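Local coordinates for protein 3-dehydroquinate dehydratase (Aquifex aeolicus, PDB 2EGZ) that probably catalyses the cis-dehydration of 3-dehydroquinate to 3-dehydroshikimate, the third step of the chorismate pathway, through a Schiff-base intermediate, at residues R61-G66 with S114-F118; I140-K146 with E166-M172. All coordinates share one frame; numbering follows the deposited sequence.

Contact 1: R61-G66 with S114-F118; sequences RSPEEG and SYHNF. With TLA (L(+)-tartaric acid), chain D.
The imidazole of H116 meets E65 at its edge and R61 over one face, both from the loop that follows strand 55-59. E65 OE1 takes two bonds from this one residue: the ring N-H at ND1 reaches it nearly along its C-O axis over 3.0 Å, while the backbone N of H116, 2.9 Å from the same OE1, comes from above the carboxylate plane. The second carboxylate oxygen, OE2, bonds to the S92 hydroxyl and takes a proton of a water that also donates to S114 O, so the buried carboxylate is fixed at both oxygens. Across one imidazole face lies the guanidinium of R61, stacked flat with the planes 25° apart and its CZ 3.3 Å from H116 NE2. The R61 chain, bent at chi2 (72°) and chi3 (64°), folds back over its own loop, where NH1 donates to E65 O at 2.9 Å. This is the C-terminal mouth of the TIM barrel of type I dehydroquinases, where H116 is the proton donor/acceptor and R61 binds 3-dehydroquinate. A tartrate, probably from crystallisation, occupies the site: H116 NE2 donates to its O1 at 2.6 Å and R61 NH2 to O11 at 2.7 Å. With an alanine at H116 the ring donor to E65 OE1 is gone, and the guanidinium of R61 would probably lose the flat surface it stacks on and be freer to turn. Packing is looser on the exposed side, where F118 turns its ring edge to the loop, CE2 standing 3.5 Å from E65 O, and G66 borders the same ring with backbone alone.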
loop_
_atom_site.group_PDB
_atom_site.type_symbol
_atom_site.label_atom_id
_atom_site.label_comp_id
_atom_site.label_asym_id
_atom_site.label_seq_id
_atom_site.Cartn_x
_atom_site.Cartn_y
_atom_site.Cartn_z
ATOM N N ARG B 61 5.338 -12.646 1.600
ATOM C CA ARG B 61 4.505 -11.497 1.936
ATOM C C ARG B 61 5.225 -10.237 2.393
ATOM O O ARG B 61 6.051 -10.271 3.304
ATOM C CB ARG B 61 3.475 -11.892 2.998
ATOM C CG ARG B 61 2.333 -10.898 3.128
ATOM C CD ARG B 61 1.397 -10.979 1.931
ATOM N NE ARG B 61 0.750 -12.286 1.854
ATOM C CZ ARG B 61 -0.162 -12.724 2.720
ATOM N NH1 ARG B 61 -0.553 -11.963 3.737
ATOM N NH2 ARG B 61 -0.677 -13.937 2.578
ATOM N N SER B 62 4.889 -9.121 1.755
ATOM C CA SER B 62 5.479 -7.837 2.105
ATOM C C SER B 62 4.929 -7.429 3.470
ATOM O O SER B 62 3.807 -7.789 3.832
ATOM C CB SER B 62 5.120 -6.780 1.056
ATOM O OG SER B 62 3.716 -6.616 0.942
ATOM N N PRO B 63 5.716 -6.675 4.249
ATOM C CA PRO B 63 5.270 -6.243 5.575
ATOM C C PRO B 63 3.969 -5.436 5.591
ATOM O O PRO B 63 3.189 -5.538 6.536
ATOM C CB PRO B 63 6.467 -5.448 6.099
ATOM C CG PRO B 63 7.107 -4.925 4.844
ATOM C CD PRO B 63 7.043 -6.121 3.931
ATOM N N GLU B 64 3.728 -4.649 4.547
ATOM C CA GLU B 64 2.514 -3.838 4.480
ATOM C C GLU B 64 1.244 -4.669 4.346
ATOM O O GLU B 64 0.157 -4.206 4.687
ATOM C CB GLU B 64 2.588 -2.838 3.320
ATOM C CG GLU B 64 3.092 -3.432 2.020
ATOM C CD GLU B 64 4.608 -3.410 1.921
ATOM O OE1 GLU B 64 5.278 -3.578 2.960
ATOM O OE2 GLU B 64 5.130 -3.234 0.800
ATOM N N GLU B 65 1.369 -5.893 3.846
ATOM C CA GLU B 65 0.195 -6.739 3.698
ATOM C C GLU B 65 0.225 -8.005 4.548
ATOM O O GLU B 65 -0.151 -9.088 4.097
ATOM C CB GLU B 65 -0.042 -7.059 2.215
ATOM C CG GLU B 65 -0.517 -5.827 1.445
ATOM C CD GLU B 65 -1.068 -6.131 0.062
ATOM O OE1 GLU B 65 -1.856 -7.090 -0.077
ATOM O OE2 GLU B 65 -0.725 -5.391 -0.883
ATOM N N GLY B 66 0.674 -7.853 5.791
ATOM C CA GLY B 66 0.707 -8.974 6.716
ATOM C C GLY B 66 1.951 -9.836 6.762
ATOM O O GLY B 66 1.964 -10.862 7.437
ATOM N N SER B 114 -2.080 -10.737 -5.428
ATOM C CA SER B 114 -2.944 -10.518 -4.282
ATOM C C SER B 114 -3.103 -9.121 -3.697
ATOM O O SER B 114 -2.284 -8.225 -3.905
ATOM C CB SER B 114 -2.498 -11.451 -3.161
ATOM O OG SER B 114 -1.157 -11.159 -2.795
ATOM N N TYR B 115 -4.184 -8.980 -2.938
ATOM C CA TYR B 115 -4.525 -7.750 -2.242
ATOM C C TYR B 115 -5.152 -8.177 -0.925
ATOM O O TYR B 115 -6.073 -8.995 -0.915
ATOM C CB TYR B 115 -5.552 -6.931 -3.029
ATOM C CG TYR B 115 -6.133 -5.801 -2.205
ATOM C CD1 TYR B 115 -5.376 -4.668 -1.915
ATOM C CD2 TYR B 115 -7.408 -5.903 -1.644
ATOM C CE1 TYR B 115 -5.867 -3.667 -1.075
ATOM C CE2 TYR B 115 -7.909 -4.908 -0.804
ATOM C CZ TYR B 115 -7.131 -3.796 -0.522
ATOM O OH TYR B 115 -7.605 -2.826 0.338
ATOM N N HIS B 116 -4.653 -7.650 0.186
ATOM C CA HIS B 116 -5.220 -8.000 1.480
ATOM C C HIS B 116 -5.654 -6.764 2.256
ATOM O O HIS B 116 -4.996 -5.725 2.207
ATOM C CB HIS B 116 -4.208 -8.760 2.345
ATOM C CG HIS B 116 -3.618 -9.966 1.686
ATOM N ND1 HIS B 116 -2.741 -9.884 0.628
ATOM C CD2 HIS B 116 -3.756 -11.286 1.958
ATOM C CE1 HIS B 116 -2.364 -11.100 0.274
ATOM N NE2 HIS B 116 -2.965 -11.969 1.064
ATOM N N ASN B 117 -6.777 -6.871 2.956
ATOM C CA ASN B 117 -7.236 -5.774 3.801
ATOM C C ASN B 117 -7.700 -6.445 5.076
ATOM O O ASN B 117 -8.750 -7.084 5.111
ATOM C CB ASN B 117 -8.387 -4.981 3.174
ATOM C CG ASN B 117 -8.695 -3.706 3.959
ATOM O OD1 ASN B 117 -8.814 -3.736 5.187
ATOM N ND2 ASN B 117 -8.823 -2.586 3.255
ATOM N N PHE B 118 -6.895 -6.309 6.122
ATOM C CA PHE B 118 -7.178 -6.926 7.408
ATOM C C PHE B 118 -8.173 -6.167 8.277
ATOM O O PHE B 118 -8.483 -6.598 9.390
ATOM C CB PHE B 118 -5.858 -7.112 8.160
ATOM C CG PHE B 118 -4.890 -8.015 7.448
ATOM C CD1 PHE B 118 -4.991 -9.396 7.568
ATOM C CD2 PHE B 118 -3.917 -7.486 6.605
ATOM C CE1 PHE B 118 -4.139 -10.243 6.854
ATOM C CE2 PHE B 118 -3.062 -8.322 5.888
ATOM C CZ PHE B 118 -3.176 -9.703 6.013
HETATM O O1 TLA D . -3.568 -14.292 2.093
HETATM O O11 TLA D . -2.695 -15.026 3.967
HETATM C C1 TLA D . -3.641 -15.042 3.019
HETATM C C2 TLA D . -4.812 -15.983 3.115
HETATM O O2 TLA D . -5.648 -15.784 1.989
HETATM C C3 TLA D . -5.604 -15.674 4.403
HETATM O O3 TLA D . -6.027 -14.313 4.441
HETATM C C4 TLA D . -6.796 -16.586 4.541
HETATM O O4 TLA D . -7.895 -16.147 4.664
HETATM O O41 TLA D . -6.613 -17.908 4.552
HETATM O O HOH W 1 -1.842 -5.498 -3.140
#

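Contact 2: I140-K146 with E166-M172; sequences IPKIAVK and EKILISM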
loop_
_atom_site.group_PDB
_atom_site.type_symbol
_atom_site.label_atom_id
_atom_site.label_comp_id
_atom_site.label_asym_id
_atom_site.label_seq_id
_atom_site.Cartn_x
_atom_site.Cartn_y
_atom_site.Cartn_z
ATOM N N ILE B 140 -3.567 -14.395 -11.625
ATOM C CA ILE B 140 -4.842 -14.805 -11.057
ATOM C C ILE B 140 -5.059 -13.862 -9.884
ATOM O O ILE B 140 -4.361 -13.942 -8.877
ATOM C CB ILE B 140 -4.789 -16.244 -10.521
ATOM C CG1 ILE B 140 -4.401 -17.207 -11.647
ATOM C CG2 ILE B 140 -6.145 -16.626 -9.925
ATOM C CD1 ILE B 140 -4.148 -18.626 -11.170
ATOM N N PRO B 141 -6.019 -12.939 -10.002
ATOM C CA PRO B 141 -6.260 -12.010 -8.900
ATOM C C PRO B 141 -6.780 -12.692 -7.639
ATOM O O PRO B 141 -7.650 -13.561 -7.699
ATOM C CB PRO B 141 -7.264 -11.019 -9.498
ATOM C CG PRO B 141 -8.020 -11.866 -10.484
ATOM C CD PRO B 141 -6.942 -12.693 -11.126
ATOM N N LYS B 142 -6.219 -12.296 -6.500
ATOM C CA LYS B 142 -6.611 -12.840 -5.205
ATOM C C LYS B 142 -6.971 -11.680 -4.292
ATOM O O LYS B 142 -6.189 -10.741 -4.143
ATOM C CB LYS B 142 -5.457 -13.632 -4.576
ATOM C CG LYS B 142 -5.703 -14.015 -3.126
ATOM C CD LYS B 142 -4.547 -14.811 -2.532
ATOM C CE LYS B 142 -4.861 -15.211 -1.095
ATOM N NZ LYS B 142 -3.790 -16.043 -0.464
ATOM N N ILE B 143 -8.153 -11.749 -3.689
ATOM C CA ILE B 143 -8.615 -10.709 -2.777
ATOM C C ILE B 143 -8.951 -11.357 -1.440
ATOM O O ILE B 143 -9.785 -12.254 -1.377
ATOM C CB ILE B 143 -9.888 -10.003 -3.316
ATOM C CG1 ILE B 143 -9.595 -9.355 -4.668
ATOM C CG2 ILE B 143 -10.362 -8.940 -2.323
ATOM C CD1 ILE B 143 -10.814 -8.726 -5.320
ATOM N N ALA B 144 -8.291 -10.908 -0.379
ATOM C CA ALA B 144 -8.543 -11.436 0.960
ATOM C C ALA B 144 -8.850 -10.229 1.843
ATOM O O ALA B 144 -7.949 -9.465 2.189
ATOM C CB ALA B 144 -7.312 -12.172 1.476
ATOM N N VAL B 145 -10.122 -10.061 2.200
ATOM C CA VAL B 145 -10.548 -8.917 3.006
ATOM C C VAL B 145 -11.462 -9.296 4.170
ATOM O O VAL B 145 -12.304 -10.189 4.051
ATOM C CB VAL B 145 -11.279 -7.877 2.125
ATOM C CG1 VAL B 145 -10.342 -7.362 1.042
ATOM C CG2 VAL B 145 -12.522 -8.510 1.485
ATOM N N LYS B 146 -11.300 -8.604 5.293
ATOM C CA LYS B 146 -12.106 -8.887 6.471
ATOM C C LYS B 146 -13.546 -8.430 6.309
ATOM O O LYS B 146 -13.814 -7.280 5.948
ATOM C CB LYS B 146 -11.515 -8.219 7.717
ATOM C CG LYS B 146 -12.339 -8.481 8.978
ATOM C CD LYS B 146 -11.757 -7.804 10.209
ATOM C CE LYS B 146 -12.624 -8.065 11.440
ATOM N NZ LYS B 146 -12.124 -7.344 12.644
ATOM N N GLU B 166 -11.010 -16.563 -13.679
ATOM C CA GLU B 166 -10.768 -17.324 -12.471
ATOM C C GLU B 166 -10.059 -16.374 -11.523
ATOM O O GLU B 166 -9.275 -15.517 -11.943
ATOM C CB GLU B 166 -9.929 -18.574 -12.746
ATOM C CG GLU B 166 -8.556 -18.345 -13.328
ATOM C CD GLU B 166 -7.870 -19.658 -13.652
ATOM O OE1 GLU B 166 -8.467 -20.465 -14.397
ATOM O OE2 GLU B 166 -6.744 -19.891 -13.165
ATOM N N LYS B 167 -10.357 -16.515 -10.242
ATOM C CA LYS B 167 -9.790 -15.640 -9.232
ATOM C C LYS B 167 -9.776 -16.396 -7.920
ATOM O O LYS B 167 -10.121 -17.576 -7.880
ATOM C CB LYS B 167 -10.672 -14.395 -9.102
ATOM C CG LYS B 167 -12.169 -14.727 -8.962
ATOM C CD LYS B 167 -13.044 -13.471 -8.998
ATOM C CE LYS B 167 -13.069 -12.792 -10.364
ATOM N NZ LYS B 167 -13.978 -13.467 -11.349
ATOM N N ILE B 168 -9.372 -15.714 -6.856
ATOM C CA ILE B 168 -9.335 -16.300 -5.518
ATOM C C ILE B 168 -10.003 -15.279 -4.613
ATOM O O ILE B 168 -9.535 -14.145 -4.490
ATOM C CB ILE B 168 -7.886 -16.549 -5.053
ATOM C CG1 ILE B 168 -7.234 -17.599 -5.959
ATOM C CG2 ILE B 168 -7.873 -16.998 -3.588
ATOM C CD1 ILE B 168 -5.711 -17.683 -5.809
ATOM N N LEU B 169 -11.108 -15.680 -3.994
ATOM C CA LEU B 169 -11.862 -14.784 -3.129
ATOM C C LEU B 169 -11.923 -15.290 -1.708
ATOM O O LEU B 169 -12.295 -16.439 -1.471
ATOM C CB LEU B 169 -13.282 -14.640 -3.663
ATOM C CG LEU B 169 -13.356 -14.173 -5.115
ATOM C CD1 LEU B 169 -14.793 -14.251 -5.598
ATOM C CD2 LEU B 169 -12.814 -12.753 -5.214
ATOM N N ILE B 170 -11.577 -14.428 -0.759
ATOM C CA ILE B 170 -11.608 -14.818 0.640
ATOM C C ILE B 170 -12.126 -13.703 1.531
ATOM O O ILE B 170 -11.574 -12.601 1.533
ATOM C CB ILE B 170 -10.199 -15.191 1.154
ATOM C CG1 ILE B 170 -9.604 -16.305 0.291
ATOM C CG2 ILE B 170 -10.276 -15.649 2.604
ATOM C CD1 ILE B 170 -8.136 -16.521 0.515
ATOM N N SER B 171 -13.202 -13.981 2.260
ATOM C CA SER B 171 -13.732 -13.017 3.219
ATOM C C SER B 171 -13.188 -13.549 4.539
ATOM O O SER B 171 -13.615 -14.607 5.006
ATOM C CB SER B 171 -15.263 -13.028 3.249
ATOM O OG SER B 171 -15.801 -12.445 2.079
ATOM N N MET B 172 -12.228 -12.834 5.122
ATOM C CA MET B 172 -11.620 -13.254 6.379
ATOM C C MET B 172 -12.512 -12.918 7.571
ATOM O O MET B 172 -13.414 -12.082 7.473
ATOM C CB MET B 172 -10.244 -12.593 6.549
ATOM C CG MET B 172 -9.229 -12.938 5.449
ATOM S SD MET B 172 -7.559 -12.222 5.671
ATOM C CE MET B 172 -7.914 -10.463 5.427
#
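K142 crosses I168 at a slant on one face of the parallel pair formed by strands 140-146 and 168-172. With its CG anti to the backbone N (chi1 170°) and the chain extended beyond, the lysine runs over its neighbour's branch: CG rests 3.7 Å from I168 CG2, and further out CE meets I170 CD1 at 3.9 Å. Two isoleucines of the neighbouring strand thus line the aliphatic stem of the Schiff-base lysine, whose NZ goes on to bond the bound tartrate. A144 makes the hollow on this face. Its small CB sits 4.2 Å from I170 CB, and M172, bent at chi3 (-68°), curls back toward it, laying the CE methyl 3.4 Å from A144 O with SD beside the alanine methyl. The strands are consecutive in the eightfold barrel, joined by the right-handed beta-alpha-beta crossover through helix 150-160, and their short axes run 16° from parallel. Five backbone bonds alternate between them, from I168 N to P141 O at one end to M172 N and V145 O at the other; in the last, 2.9 Å long, the N-H comes from above the carbonyl plane. On the opposite face the bumps turn to the surrounding helices. I143 lodges against V130 and L131 of helix 124-136, and V145 and S171 both meet L156 of helix 150-160; between the strands themselves the fit here is slighter, L169 CD2 approaching I143 CB at 4.4 Å. At the entry to the pair P141 CG packs on K167 CB, and I140 spreads its CG2 methyl over K167 CA at 3.8 Å while its CD1 reaches the E166 carboxylate.

How the contacts relate
Strands 110-117 and 140-146 are neighbours in the barrel sheet, so contact 1 continues directly into contact 2, with centres about 12 Å apart. Probable backbone hydrogen bonds join them, Y115 N to K142 O and N117 N to A144 O, each 2.9 Å. Side chains of contact 2 also pack on backbone carbonyls of contact 1: M172 CE lies 3.5 Å from N117 O, and K146 CD 3.6 Å from F118 O. This pairing brings the two catalytic residues onto one site, H116 from contact 1 and K142 from contact 2. The tartrate bridges them: the O1 that H116 holds is also bonded by K142 NZ, and R180, another 3-dehydroquinate-binding residue, bonds to the same molecule.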